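Ent-copalyl diphosphate synthase (Streptomyces platensis, PDB 5BP8) is a largely helical protein of the terpene cyclase type, part of which belongs to the squalene-hopene cyclase family. Local coordinates at residues 305-310 with 349-354; 355-360 with 410-415; 263-268 with 311-316; 258-263 with 299-304; 336-341 with 378-383. One frame throughout, in Å; residues are numbered along the deposited sequence.

Contact 1: 305-310 with 349-354; sequences SDSDDT and TSTNAH
His354 gives its ring N-H to Asp308 between helices 349-365 and 307-319, ND1 lying 2.6 Å from OD1 with an N-H...O angle of 159°. The bond lands on the syn lone pair of OD1 and lies in the ring plane, and the carboxylate and imidazole planes are nearly coplanar. Asp308 reaches across because its CG stands anti to the backbone N (chi1 -169°). Its second oxygen, OD2, accepts a hydrogen bond from a water that also donates to Ser350 OG; that hydroxyl is bonded in addition to Asp396. The carboxylate is thus held at both oxygens, which should fix its rotation.

Thr351 crosses Asp308 at a slant, its OG1 3.4 Å from Asp308 CB, and that hydroxyl finds its main partner in Ser348. The methyl CG2 of Thr351 meets Ser307 OG at 3.1 Å, while Ser307 OG bonds to Ser339 O. Asp306 N-caps the helix through OD2, which accepts from Asp309 N at 2.9 Å, nearly straight at 171° and from above the carboxylate plane. Asp306 O is gripped twice, by Thr310 N (3.0 Å) and by Thr310 OG1 (2.7 Å). The sequence Asp306-Ser307-Asp308-Asp309 fits the DXDD motif of class II terpene synthases.

The contact is buried where the N-terminal turns of helices 307-319 and 349-365 come together. Trp266 of helix 260-274 packs on Asp308 and Asp309, Tyr404 and Cys408 of helix 402-416 touch His354, and helix 370-386 lies against Asn352.

Contact 2: 355-360 with 410-415; sequences ILEALG and ALALAE
Leu356 leads the approach of 355-360 to 410-415, with its CA-CB bond directed at the other helix. With CG anti to the backbone N (chi1 177°), the branch CD2 is carried over the backbone of the partner helix, 3.9 Å from Ala412 O. The same methyl lies 4.2 Å from Ala412 CB and makes a similar approach to Leu413 CD2, so one branch of one leucine serves two residues.

Glu357 follows, and its aliphatic part does the packing: CG rests 3.8 Å from Ala412 CB. The small alanine lets the backbones draw near here, Glu357 CA and Ala412 CA being 5.7 Å apart. Beyond CG the chain runs on extended and brings the carboxylate alongside the 410-415 helix. A water closes the remaining distance, donating to Glu357 OE2 at 2.7 Å and to Leu411 O at 3.0 Å, and so ties the acid to a main-chain carbonyl.

The two helical segments run roughly parallel, at 26°, with their axes 9.2 Å apart. Such parallel pairing of helices 349-365 and 402-416, which are joined through helix 370-386, is consistent with neighbours in one layer of an alpha-alpha barrel. Helix 307-319 packs on Ile355 and Ala358, Ile377 of helix 370-386 meets Leu356, and Leu458 of helix 449-461 lies against Leu411.

Contact 3: 263-268 with 311-316; sequences EQAWVL and AAVLFA
Ala265, Ala312 and Ala316 form the centre of this helix pair, each directing its CB at the opposite segment. Ala265 CB lies between Ala312 CB (4.0 Å) and Ala316 CB (4.2 Å), which are one helical turn apart. Val313 closes in from beside them: its CG2, anti to its own carbonyl carbon, comes to 3.7 Å from Ala265 CB. With side chains this small the segment axes can approach to 8.6 Å while crossing at 51°.

Ala312 and Ala316 each meet a larger residue as well. Leu268 touches Ala316 through its CB, at 4.0 Å, extending the apolar seam toward the C-terminal end of 263-268. Trp266 starts out away from 311-316, but its six-membered ring returns to Ala312, and CZ3 lies only 3.2 Å from Ala312 CB, a tight fit. A chi1 of -93°, off a staggered value, goes with this return of the ring. The indole NE1 makes a weak hydrogen bond to Tyr404 OH. Ala312 O, near the seam, accepts from Asn269 ND2 of the first helix, a polar tie between the two helices beside the alanines.

Leu288 of helix 282-291 packs on Val313, and helix 349-365 lies against Ala311 and Phe315. Alanine-rich close packing of helices 260-274 and 307-319, with helix 282-291 between them in the chain, is consistent with the alpha-alpha barrel architecture associated with the squalene-hopene cyclase family, here next to the DXDD segment.

Contact 4: 258-263 with 299-304; sequences PIVYFE and AAPGLP
Ala299 O serves the first turn of helix 260-274, taking two backbone N-H groups. Phe262 N binds it at 3.1 Å with a nearly straight angle of 167°, the donor tilted 25° from the carbonyl plane. Tyr261 N is nearer, at 2.9 Å, yet bends to 121° and makes only a weak bond. The loop carbonyl thus bonds Phe262 N well and Tyr261 N weakly, ahead of the helix's own bond from Glu263 N to Ile259 O, 2.9 Å away.

Beyond Ala299 the loop folds into a type II beta turn from Ala300 to Leu303, with Gly302 at positive phi and a weak closing bond from Leu303 N to Ala300 O. It leads toward the DXDD motif that begins at Asp306; Asp309 of that motif packs on both Ala299 and Phe262. Pro301 O accepts from His213 NE2. The ring of Pro301 crosses Tyr261 at about a right angle, CD lying 3.5 Å from Tyr261 CE2, and also meets Val260 CG1. Phe262 CB touches Ala299 CB. Pro258, entered through a cis peptide, presents its carbonyl O to Ala300 CB at 3.4 Å, and this buried oxygen has no polar partner in the model.

Contact 5: 336-341 with 378-383; sequences GYFSCF and RMISDW
A chi1 of 73° in Tyr337 places CG between its backbone N and carbonyl carbon, and a chi1 of -171° in Trp383 swings the indole out, anti to the backbone N, to meet it. Tyr337 CB then sits over the five-membered ring of Trp383, 3.5 Å from its centroid and almost exactly on the ring normal, a CH-pi contact. The Tyr337 ring and the five-membered ring of Trp383 are near parallel, at 22°, but slid apart, centroids 5.2 Å from each other, so they scarcely overlap.

Gly336, at positive phi, brings its carbonyl O to the same tryptophan, 3.3 Å from Trp383 CB. That oxygen accepts from a water at 2.6 Å which also donates to Asp382 OD2, although the acceptors around this water outnumber its protons. Met379, a selenomethionine, extends toward Gly336, with SE 3.9 Å from Gly336 C; the position of its terminal methyl is doubtful. Tyr337 N is buried here and has no polar partner in the model. Further on, Phe338 meets Ile380 at about a right angle, CE1 being 3.7 Å from the methyl CD1.

The contact sets the loop between helices 307-319 and 349-365 against helix 370-386. Helix 349-365 is the third element: Asn352 OD1 accepts from Phe338 N, and Ile355 packs on both Phe338 and Ile380.

Contacts 1 to 4 are buried, whereas contact 5 is partly exposed, against helix 370-386. Helix 307-319 takes part in contacts 1 and 3, helix 349-365 in contacts 1 and 2, and helix 260-274 in contacts 3 and 4, so the four form a chain of shared helices. Contact 1, which holds the DXDD segment, is dominated by polar bonds; contact 3 is almost purely apolar, and contact 2 apolar with one bridging water. The two loop contacts differ: contact 4 uses backbone bonds to a helix start, contact 5 aromatic and aliphatic packing. Contacts 1 and 5 meet at the start of helix 307-319.

Contact 1: 305-310 with 349-354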
# COMPACT_ATOMS: atom_id res chain seq x y z
N SER A 305 -6.95 -14.06 1.72
CA SER A 305 -5.62 -14.44 2.16
C SER A 305 -4.62 -14.32 1.03
O SER A 305 -4.98 -14.48 -0.15
CB SER A 305 -5.64 -15.88 2.70
OG SER A 305 -6.38 -15.88 3.93
N ASP A 306 -3.38 -13.99 1.38
CA ASP A 306 -2.32 -13.92 0.41
C ASP A 306 -1.05 -14.44 1.02
O ASP A 306 -0.86 -14.38 2.23
CB ASP A 306 -2.11 -12.49 -0.14
CG ASP A 306 -1.48 -11.57 0.88
OD1 ASP A 306 -2.22 -10.92 1.66
OD2 ASP A 306 -0.24 -11.49 0.89
N SER A 307 -0.13 -14.91 0.19
CA SER A 307 1.05 -15.56 0.72
C SER A 307 2.09 -14.61 1.31
O SER A 307 2.90 -15.03 2.13
CB SER A 307 1.72 -16.45 -0.33
OG SER A 307 2.24 -15.73 -1.43
N ASP A 308 2.07 -13.34 0.90
CA ASP A 308 3.03 -12.39 1.44
C ASP A 308 2.70 -12.14 2.90
O ASP A 308 3.57 -12.29 3.78
CB ASP A 308 3.05 -11.10 0.62
CG ASP A 308 4.21 -10.18 0.97
OD1 ASP A 308 5.34 -10.68 1.24
OD2 ASP A 308 3.98 -8.92 0.93
N ASP A 309 1.45 -11.75 3.18
CA ASP A 309 1.02 -11.57 4.53
C ASP A 309 1.13 -12.86 5.34
O ASP A 309 1.55 -12.83 6.51
CB ASP A 309 -0.41 -11.03 4.58
CG ASP A 309 -0.49 -9.59 4.15
OD1 ASP A 309 0.18 -8.77 4.79
OD2 ASP A 309 -1.18 -9.30 3.14
N THR A 310 0.79 -13.98 4.72
CA THR A 310 0.84 -15.28 5.41
C THR A 310 2.28 -15.58 5.83
O THR A 310 2.53 -15.93 6.99
CB THR A 310 0.27 -16.41 4.53
OG1 THR A 310 -1.12 -16.17 4.28
CG2 THR A 310 0.38 -17.78 5.23
N THR A 349 8.41 -10.36 -6.26
CA THR A 349 9.75 -10.70 -5.73
C THR A 349 9.76 -10.60 -4.21
O THR A 349 10.30 -11.49 -3.54
CB THR A 349 10.84 -9.77 -6.30
OG1 THR A 349 10.47 -8.39 -6.06
CG2 THR A 349 11.01 -10.00 -7.79
N SER A 350 9.11 -9.57 -3.64
CA SER A 350 9.09 -9.38 -2.19
C SER A 350 8.33 -10.53 -1.51
O SER A 350 8.70 -10.97 -0.43
CB SER A 350 8.50 -8.00 -1.77
OG SER A 350 7.10 -7.99 -1.97
N THR A 351 7.27 -11.02 -2.15
CA THR A 351 6.49 -12.14 -1.62
C THR A 351 7.37 -13.40 -1.51
O THR A 351 7.39 -14.08 -0.48
CB THR A 351 5.26 -12.40 -2.48
OG1 THR A 351 4.40 -11.24 -2.45
CG2 THR A 351 4.46 -13.63 -2.01
N ASN A 352 8.09 -13.70 -2.59
CA ASN A 352 8.98 -14.85 -2.58
C ASN A 352 10.10 -14.72 -1.57
O ASN A 352 10.42 -15.70 -0.88
CB ASN A 352 9.50 -15.14 -3.98
CG ASN A 352 8.48 -15.90 -4.81
OD1 ASN A 352 8.51 -17.15 -4.88
ND2 ASN A 352 7.55 -15.18 -5.42
N ALA A 353 10.67 -13.52 -1.44
CA ALA A 353 11.59 -13.23 -0.32
C ALA A 353 10.99 -13.55 1.04
O ALA A 353 11.65 -14.20 1.88
CB ALA A 353 12.08 -11.78 -0.36
N HIS A 354 9.75 -13.10 1.29
CA HIS A 354 9.14 -13.32 2.58
C HIS A 354 8.82 -14.82 2.83
O HIS A 354 8.94 -15.32 3.95
CB HIS A 354 7.92 -12.38 2.76
CG HIS A 354 8.32 -10.93 2.81
ND1 HIS A 354 7.51 -9.90 2.38
CD2 HIS A 354 9.47 -10.35 3.22
CE1 HIS A 354 8.15 -8.76 2.51
NE2 HIS A 354 9.34 -9.00 3.02
O HOH W 1 5.99 -7.27 0.36

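Contact 2: 355-360 with 410-415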
# COMPACT_ATOMS: atom_id res chain seq x y z
N ILE A 355 8.47 -15.52 1.76
CA ILE A 355 8.26 -16.96 1.84
C ILE A 355 9.58 -17.67 2.13
O ILE A 355 9.61 -18.59 2.95
CB ILE A 355 7.57 -17.50 0.58
CG1 ILE A 355 6.14 -16.95 0.56
CG2 ILE A 355 7.46 -19.02 0.60
CD1 ILE A 355 5.45 -17.06 -0.76
N LEU A 356 10.65 -17.22 1.51
CA LEU A 356 11.98 -17.78 1.82
C LEU A 356 12.31 -17.62 3.30
O LEU A 356 12.83 -18.57 3.94
CB LEU A 356 13.04 -17.16 0.94
CG LEU A 356 14.49 -17.59 1.19
CD1 LEU A 356 14.62 -19.09 1.04
CD2 LEU A 356 15.44 -16.92 0.24
N GLU A 357 12.00 -16.46 3.88
CA GLU A 357 12.22 -16.26 5.31
C GLU A 357 11.35 -17.18 6.16
O GLU A 357 11.85 -17.78 7.12
CB GLU A 357 12.01 -14.81 5.72
CG GLU A 357 12.96 -13.85 5.01
CD GLU A 357 12.71 -12.40 5.39
OE1 GLU A 357 11.50 -12.02 5.50
OE2 GLU A 357 13.71 -11.67 5.58
N ALA A 358 10.05 -17.25 5.88
CA ALA A 358 9.18 -18.07 6.71
C ALA A 358 9.65 -19.54 6.69
O ALA A 358 9.77 -20.19 7.75
CB ALA A 358 7.75 -17.97 6.26
N LEU A 359 9.91 -20.05 5.49
CA LEU A 359 10.34 -21.44 5.32
C LEU A 359 11.72 -21.68 5.91
O LEU A 359 11.91 -22.63 6.70
CB LEU A 359 10.28 -21.85 3.86
CG LEU A 359 8.90 -21.81 3.22
CD1 LEU A 359 9.00 -22.31 1.80
CD2 LEU A 359 7.85 -22.61 3.98
N GLY A 360 12.67 -20.84 5.53
CA GLY A 360 14.04 -20.95 6.00
C GLY A 360 14.13 -20.87 7.50
O GLY A 360 14.87 -21.65 8.16
N ALA A 410 17.46 -9.13 -0.91
CA ALA A 410 18.85 -9.33 -0.45
C ALA A 410 18.90 -9.82 0.99
O ALA A 410 19.77 -10.64 1.33
CB ALA A 410 19.66 -8.06 -0.59
N LEU A 411 18.01 -9.33 1.84
CA LEU A 411 18.03 -9.73 3.25
C LEU A 411 17.54 -11.15 3.46
O LEU A 411 18.04 -11.85 4.34
CB LEU A 411 17.21 -8.77 4.12
CG LEU A 411 17.88 -7.40 4.30
CD1 LEU A 411 16.91 -6.40 4.92
CD2 LEU A 411 19.18 -7.52 5.08
N ALA A 412 16.57 -11.58 2.65
CA ALA A 412 16.09 -12.96 2.68
C ALA A 412 17.21 -13.89 2.19
O ALA A 412 17.50 -14.92 2.82
CB ALA A 412 14.86 -13.09 1.80
N LEU A 413 17.83 -13.52 1.07
CA LEU A 413 18.94 -14.32 0.51
C LEU A 413 20.17 -14.36 1.41
O LEU A 413 20.89 -15.37 1.43
CB LEU A 413 19.32 -13.82 -0.87
CG LEU A 413 18.37 -14.18 -2.00
CD1 LEU A 413 18.67 -13.27 -3.19
CD2 LEU A 413 18.44 -15.65 -2.42
N ALA A 414 20.45 -13.27 2.12
CA ALA A 414 21.60 -13.20 3.01
C ALA A 414 21.47 -14.22 4.16
O ALA A 414 22.43 -14.90 4.51
CB ALA A 414 21.78 -11.79 3.56
N GLU A 415 20.28 -14.32 4.72
CA GLU A 415 20.06 -15.18 5.85
C GLU A 415 19.74 -16.64 5.45
O GLU A 415 20.10 -17.57 6.20
CB GLU A 415 18.94 -14.60 6.75
CG GLU A 415 18.79 -15.27 8.12
CD GLU A 415 20.01 -15.18 9.03
OE1 GLU A 415 20.88 -14.29 8.84
OE2 GLU A 415 20.12 -16.02 9.96
O HOH W 2 16.09 -12.62 6.51

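Contact 3: 263-268 with 311-316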
# COMPACT_ATOMS: atom_id res chain seq x y z
N GLU A 263 0.41 -4.76 9.56
CA GLU A 263 1.18 -3.90 10.46
C GLU A 263 1.82 -4.70 11.62
O GLU A 263 3.02 -4.53 11.92
CB GLU A 263 0.30 -2.78 11.02
CG GLU A 263 1.01 -1.96 12.08
CD GLU A 263 0.24 -0.71 12.43
OE1 GLU A 263 -0.14 -0.61 13.60
OE2 GLU A 263 0.05 0.15 11.53
N GLN A 264 1.03 -5.58 12.23
CA GLN A 264 1.53 -6.37 13.37
C GLN A 264 2.76 -7.20 12.96
O GLN A 264 3.78 -7.16 13.64
CB GLN A 264 0.46 -7.27 13.96
CG GLN A 264 -0.60 -6.48 14.70
CD GLN A 264 -1.76 -7.31 15.23
OE1 GLN A 264 -2.08 -8.39 14.72
NE2 GLN A 264 -2.45 -6.75 16.21
N ALA A 265 2.65 -7.90 11.83
CA ALA A 265 3.76 -8.75 11.36
C ALA A 265 4.99 -7.95 10.96
O ALA A 265 6.13 -8.31 11.30
CB ALA A 265 3.31 -9.60 10.20
N TRP A 266 4.77 -6.86 10.23
CA TRP A 266 5.89 -6.05 9.77
C TRP A 266 6.61 -5.37 10.95
O TRP A 266 7.84 -5.35 11.01
CB TRP A 266 5.47 -5.04 8.68
CG TRP A 266 5.65 -5.54 7.20
CD1 TRP A 266 6.55 -5.06 6.28
CD2 TRP A 266 4.91 -6.60 6.50
NE1 TRP A 266 6.42 -5.72 5.08
CE2 TRP A 266 5.43 -6.66 5.18
CE3 TRP A 266 3.90 -7.50 6.88
CZ2 TRP A 266 4.93 -7.58 4.20
CZ3 TRP A 266 3.36 -8.39 5.88
CH2 TRP A 266 3.89 -8.43 4.58
N VAL A 267 5.85 -4.86 11.91
CA VAL A 267 6.42 -4.28 13.11
C VAL A 267 7.23 -5.33 13.87
O VAL A 267 8.40 -5.08 14.23
CB VAL A 267 5.36 -3.66 14.03
CG1 VAL A 267 5.98 -3.30 15.37
CG2 VAL A 267 4.74 -2.41 13.39
N LEU A 268 6.63 -6.49 14.11
CA LEU A 268 7.36 -7.55 14.80
C LEU A 268 8.62 -8.01 14.06
O LEU A 268 9.67 -8.22 14.68
CB LEU A 268 6.43 -8.74 15.06
CG LEU A 268 5.38 -8.51 16.14
CD1 LEU A 268 4.36 -9.62 16.09
CD2 LEU A 268 6.08 -8.43 17.50
N ALA A 311 3.22 -15.42 4.90
CA ALA A 311 4.65 -15.68 5.17
C ALA A 311 5.18 -14.74 6.24
O ALA A 311 5.84 -15.16 7.18
CB ALA A 311 5.46 -15.57 3.90
N ALA A 312 4.85 -13.44 6.15
CA ALA A 312 5.31 -12.48 7.14
C ALA A 312 4.78 -12.82 8.54
O ALA A 312 5.47 -12.64 9.53
CB ALA A 312 4.88 -11.07 6.78
N VAL A 313 3.52 -13.23 8.60
CA VAL A 313 2.88 -13.53 9.85
C VAL A 313 3.47 -14.81 10.47
O VAL A 313 3.75 -14.83 11.67
CB VAL A 313 1.35 -13.61 9.70
CG1 VAL A 313 0.71 -14.29 10.90
CG2 VAL A 313 0.78 -12.22 9.54
N LEU A 314 3.69 -15.83 9.65
CA LEU A 314 4.32 -17.07 10.13
C LEU A 314 5.72 -16.80 10.66
O LEU A 314 6.08 -17.29 11.73
CB LEU A 314 4.38 -18.11 9.02
CG LEU A 314 3.06 -18.78 8.67
CD1 LEU A 314 3.11 -19.44 7.30
CD2 LEU A 314 2.71 -19.80 9.75
N PHE A 315 6.48 -16.00 9.94
CA PHE A 315 7.83 -15.60 10.32
C PHE A 315 7.80 -14.80 11.61
O PHE A 315 8.58 -15.05 12.54
CB PHE A 315 8.48 -14.81 9.15
CG PHE A 315 9.95 -14.46 9.32
CD1 PHE A 315 10.88 -15.37 9.81
CD2 PHE A 315 10.42 -13.21 8.87
CE1 PHE A 315 12.22 -15.00 9.92
CE2 PHE A 315 11.74 -12.85 8.96
CZ PHE A 315 12.66 -13.75 9.48
N ALA A 316 6.88 -13.85 11.71
CA ALA A 316 6.76 -13.04 12.91
C ALA A 316 6.43 -13.88 14.15
O ALA A 316 7.05 -13.70 15.22
CB ALA A 316 5.70 -11.97 12.73

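Contact 4: 258-263 with 299-304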
# COMPACT_ATOMS: atom_id res chain seq x y z
N PRO A 258 -8.85 -1.37 7.94
CA PRO A 258 -7.61 -1.59 8.66
C PRO A 258 -6.57 -2.34 7.84
O PRO A 258 -6.87 -2.91 6.77
CB PRO A 258 -8.02 -2.49 9.86
CG PRO A 258 -9.43 -2.85 9.67
CD PRO A 258 -9.95 -2.27 8.38
N ILE A 259 -5.35 -2.34 8.37
CA ILE A 259 -4.23 -3.14 7.88
C ILE A 259 -3.59 -3.94 9.04
O ILE A 259 -2.39 -4.25 9.02
CB ILE A 259 -3.16 -2.27 7.20
CG1 ILE A 259 -2.60 -1.19 8.15
CG2 ILE A 259 -3.68 -1.67 5.92
CD1 ILE A 259 -1.25 -0.70 7.70
N VAL A 260 -4.38 -4.24 10.05
CA VAL A 260 -3.87 -4.75 11.34
C VAL A 260 -2.85 -5.90 11.24
O VAL A 260 -1.79 -5.83 11.85
CB VAL A 260 -5.05 -5.08 12.28
CG1 VAL A 260 -5.99 -6.13 11.72
CG2 VAL A 260 -4.56 -5.47 13.66
N TYR A 261 -3.14 -6.94 10.50
CA TYR A 261 -2.20 -8.08 10.44
C TYR A 261 -0.90 -7.77 9.71
O TYR A 261 0.20 -8.13 10.17
CB TYR A 261 -2.87 -9.28 9.79
CG TYR A 261 -4.13 -9.79 10.49
CD1 TYR A 261 -4.23 -9.81 11.89
CD2 TYR A 261 -5.18 -10.34 9.76
CE1 TYR A 261 -5.35 -10.32 12.52
CE2 TYR A 261 -6.30 -10.84 10.38
CZ TYR A 261 -6.37 -10.86 11.76
OH TYR A 261 -7.50 -11.36 12.39
N PHE A 262 -1.00 -7.08 8.57
CA PHE A 262 0.18 -6.53 7.90
C PHE A 262 1.03 -5.70 8.87
O PHE A 262 2.24 -5.92 9.01
CB PHE A 262 -0.31 -5.73 6.67
CG PHE A 262 0.69 -4.76 6.08
CD1 PHE A 262 1.99 -5.14 5.79
CD2 PHE A 262 0.31 -3.50 5.73
CE1 PHE A 262 2.90 -4.24 5.21
CE2 PHE A 262 1.21 -2.61 5.15
CZ PHE A 262 2.51 -2.98 4.90
N GLU A 263 0.41 -4.76 9.56
CA GLU A 263 1.18 -3.90 10.46
C GLU A 263 1.82 -4.70 11.62
O GLU A 263 3.02 -4.53 11.92
CB GLU A 263 0.30 -2.78 11.02
CG GLU A 263 1.01 -1.96 12.08
CD GLU A 263 0.24 -0.71 12.43
OE1 GLU A 263 -0.14 -0.61 13.60
OE2 GLU A 263 0.05 0.15 11.53
N ALA A 299 -4.10 -9.12 4.91
CA ALA A 299 -3.58 -7.94 5.58
C ALA A 299 -4.47 -7.51 6.75
O ALA A 299 -4.01 -6.84 7.69
CB ALA A 299 -3.44 -6.81 4.58
N ALA A 300 -5.73 -7.90 6.67
CA ALA A 300 -6.74 -7.61 7.69
C ALA A 300 -7.98 -8.49 7.49
O ALA A 300 -8.21 -9.00 6.39
CB ALA A 300 -7.14 -6.15 7.65
N PRO A 301 -8.81 -8.62 8.54
CA PRO A 301 -10.06 -9.36 8.29
C PRO A 301 -10.91 -8.63 7.23
O PRO A 301 -10.96 -7.38 7.21
CB PRO A 301 -10.75 -9.38 9.67
CG PRO A 301 -9.68 -9.05 10.68
CD PRO A 301 -8.65 -8.23 9.94
N GLY A 302 -11.58 -9.39 6.38
CA GLY A 302 -12.39 -8.81 5.30
C GLY A 302 -11.74 -8.76 3.94
O GLY A 302 -12.37 -8.34 2.95
N LEU A 303 -10.48 -9.19 3.88
CA LEU A 303 -9.70 -9.33 2.65
C LEU A 303 -9.33 -10.82 2.41
O LEU A 303 -9.32 -11.60 3.35
CB LEU A 303 -8.43 -8.49 2.74
CG LEU A 303 -8.60 -6.96 2.72
CD1 LEU A 303 -7.35 -6.27 3.19
CD2 LEU A 303 -8.96 -6.46 1.33
N PRO A 304 -9.06 -11.20 1.16
CA PRO A 304 -8.67 -12.59 0.90
C PRO A 304 -7.25 -12.83 1.34
O PRO A 304 -6.42 -11.90 1.31
CB PRO A 304 -8.79 -12.72 -0.63
CG PRO A 304 -8.70 -11.33 -1.16
CD PRO A 304 -9.19 -10.42 -0.09

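Contact 5: 336-341 with 378-383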
# COMPACT_ATOMS: atom_id res chain seq x y z
N GLY A 336 8.46 -23.08 -10.15
CA GLY A 336 9.71 -22.32 -9.98
C GLY A 336 9.68 -21.22 -8.92
O GLY A 336 10.71 -20.61 -8.62
N TYR A 337 8.51 -20.97 -8.34
CA TYR A 337 8.31 -19.80 -7.46
C TYR A 337 6.93 -19.91 -6.80
O TYR A 337 6.20 -20.85 -7.06
CB TYR A 337 8.40 -18.50 -8.30
CG TYR A 337 7.18 -18.30 -9.16
CD1 TYR A 337 7.00 -19.05 -10.31
CD2 TYR A 337 6.16 -17.43 -8.77
CE1 TYR A 337 5.85 -18.93 -11.06
CE2 TYR A 337 5.01 -17.30 -9.52
CZ TYR A 337 4.86 -18.05 -10.67
OH TYR A 337 3.72 -17.94 -11.44
N PHE A 338 6.58 -18.94 -5.95
CA PHE A 338 5.29 -18.92 -5.29
C PHE A 338 4.47 -17.73 -5.75
O PHE A 338 5.02 -16.64 -5.92
CB PHE A 338 5.47 -18.83 -3.77
CG PHE A 338 5.84 -20.15 -3.13
CD1 PHE A 338 7.11 -20.71 -3.34
CD2 PHE A 338 4.93 -20.81 -2.33
CE1 PHE A 338 7.44 -21.92 -2.76
CE2 PHE A 338 5.26 -22.04 -1.76
CZ PHE A 338 6.51 -22.58 -1.98
N SER A 339 3.17 -17.93 -5.93
CA SER A 339 2.29 -16.79 -6.23
C SER A 339 1.91 -16.08 -4.93
O SER A 339 2.03 -16.65 -3.85
CB SER A 339 1.02 -17.23 -6.94
OG SER A 339 0.25 -18.07 -6.10
N CYS A 340 1.43 -14.84 -5.06
CA CYS A 340 1.04 -14.06 -3.88
C CYS A 340 -0.45 -14.26 -3.59
O CYS A 340 -0.86 -14.58 -2.46
CB CYS A 340 1.36 -12.57 -4.08
SG CYS A 340 1.03 -11.59 -2.59
N PHE A 341 -1.26 -14.12 -4.64
CA PHE A 341 -2.65 -14.52 -4.59
C PHE A 341 -2.79 -15.81 -5.38
O PHE A 341 -1.83 -16.26 -6.04
CB PHE A 341 -3.57 -13.40 -5.09
CG PHE A 341 -3.71 -12.27 -4.12
CD1 PHE A 341 -2.76 -11.24 -4.08
CD2 PHE A 341 -4.77 -12.23 -3.22
CE1 PHE A 341 -2.89 -10.21 -3.17
CE2 PHE A 341 -4.89 -11.20 -2.31
CZ PHE A 341 -3.97 -10.17 -2.30
N ARG A 378 15.23 -23.82 -1.68
CA ARG A 378 16.32 -23.63 -2.64
C ARG A 378 15.83 -23.24 -4.04
O ARG A 378 16.52 -22.52 -4.76
CB ARG A 378 17.24 -24.86 -2.61
CG ARG A 378 18.21 -24.82 -1.42
CD ARG A 378 18.36 -26.19 -0.72
NE ARG A 378 18.00 -27.24 -1.66
CZ ARG A 378 17.54 -28.45 -1.37
NH1 ARG A 378 17.41 -28.88 -0.10
NH2 ARG A 378 17.18 -29.22 -2.39
N MSE A 379 14.62 -23.63 -4.40
CA MSE A 379 14.04 -23.14 -5.65
C MSE A 379 13.58 -21.68 -5.67
O MSE A 379 13.52 -21.05 -6.76
CB MSE A 379 12.77 -23.89 -5.82
CG MSE A 379 12.07 -23.66 -7.15
SE MSE A 379 10.37 -24.17 -6.44
CE MSE A 379 8.97 -24.47 -7.75
N ILE A 380 13.17 -21.18 -4.51
CA ILE A 380 12.87 -19.74 -4.35
C ILE A 380 14.19 -18.97 -4.43
O ILE A 380 14.29 -17.93 -5.08
CB ILE A 380 12.22 -19.42 -2.99
CG1 ILE A 380 10.83 -20.03 -2.88
CG2 ILE A 380 12.14 -17.90 -2.78
CD1 ILE A 380 10.27 -19.90 -1.49
N SER A 381 15.21 -19.51 -3.78
CA SER A 381 16.59 -19.03 -3.97
C SER A 381 16.97 -18.92 -5.44
O SER A 381 17.38 -17.84 -5.87
CB SER A 381 17.59 -19.92 -3.24
OG SER A 381 17.42 -19.77 -1.85
N ASP A 382 16.84 -20.02 -6.20
CA ASP A 382 17.04 -19.98 -7.66
C ASP A 382 16.39 -18.72 -8.22
O ASP A 382 17.06 -17.86 -8.78
CB ASP A 382 16.36 -21.16 -8.39
CG ASP A 382 16.49 -21.06 -9.94
OD1 ASP A 382 17.63 -20.87 -10.44
OD2 ASP A 382 15.46 -21.16 -10.64
N TRP A 383 15.08 -18.66 -8.02
CA TRP A 383 14.23 -17.70 -8.68
C TRP A 383 14.58 -16.25 -8.30
O TRP A 383 14.62 -15.39 -9.19
CB TRP A 383 12.77 -18.00 -8.32
CG TRP A 383 11.80 -17.23 -9.09
CD1 TRP A 383 11.32 -17.49 -10.33
CD2 TRP A 383 11.16 -16.03 -8.65
NE1 TRP A 383 10.41 -16.54 -10.69
CE2 TRP A 383 10.30 -15.62 -9.68
CE3 TRP A 383 11.24 -15.27 -7.49
CZ2 TRP A 383 9.51 -14.47 -9.59
CZ3 TRP A 383 10.45 -14.12 -7.39
CH2 TRP A 383 9.61 -13.74 -8.43
O HOH W 3 12.84 -21.25 -10.06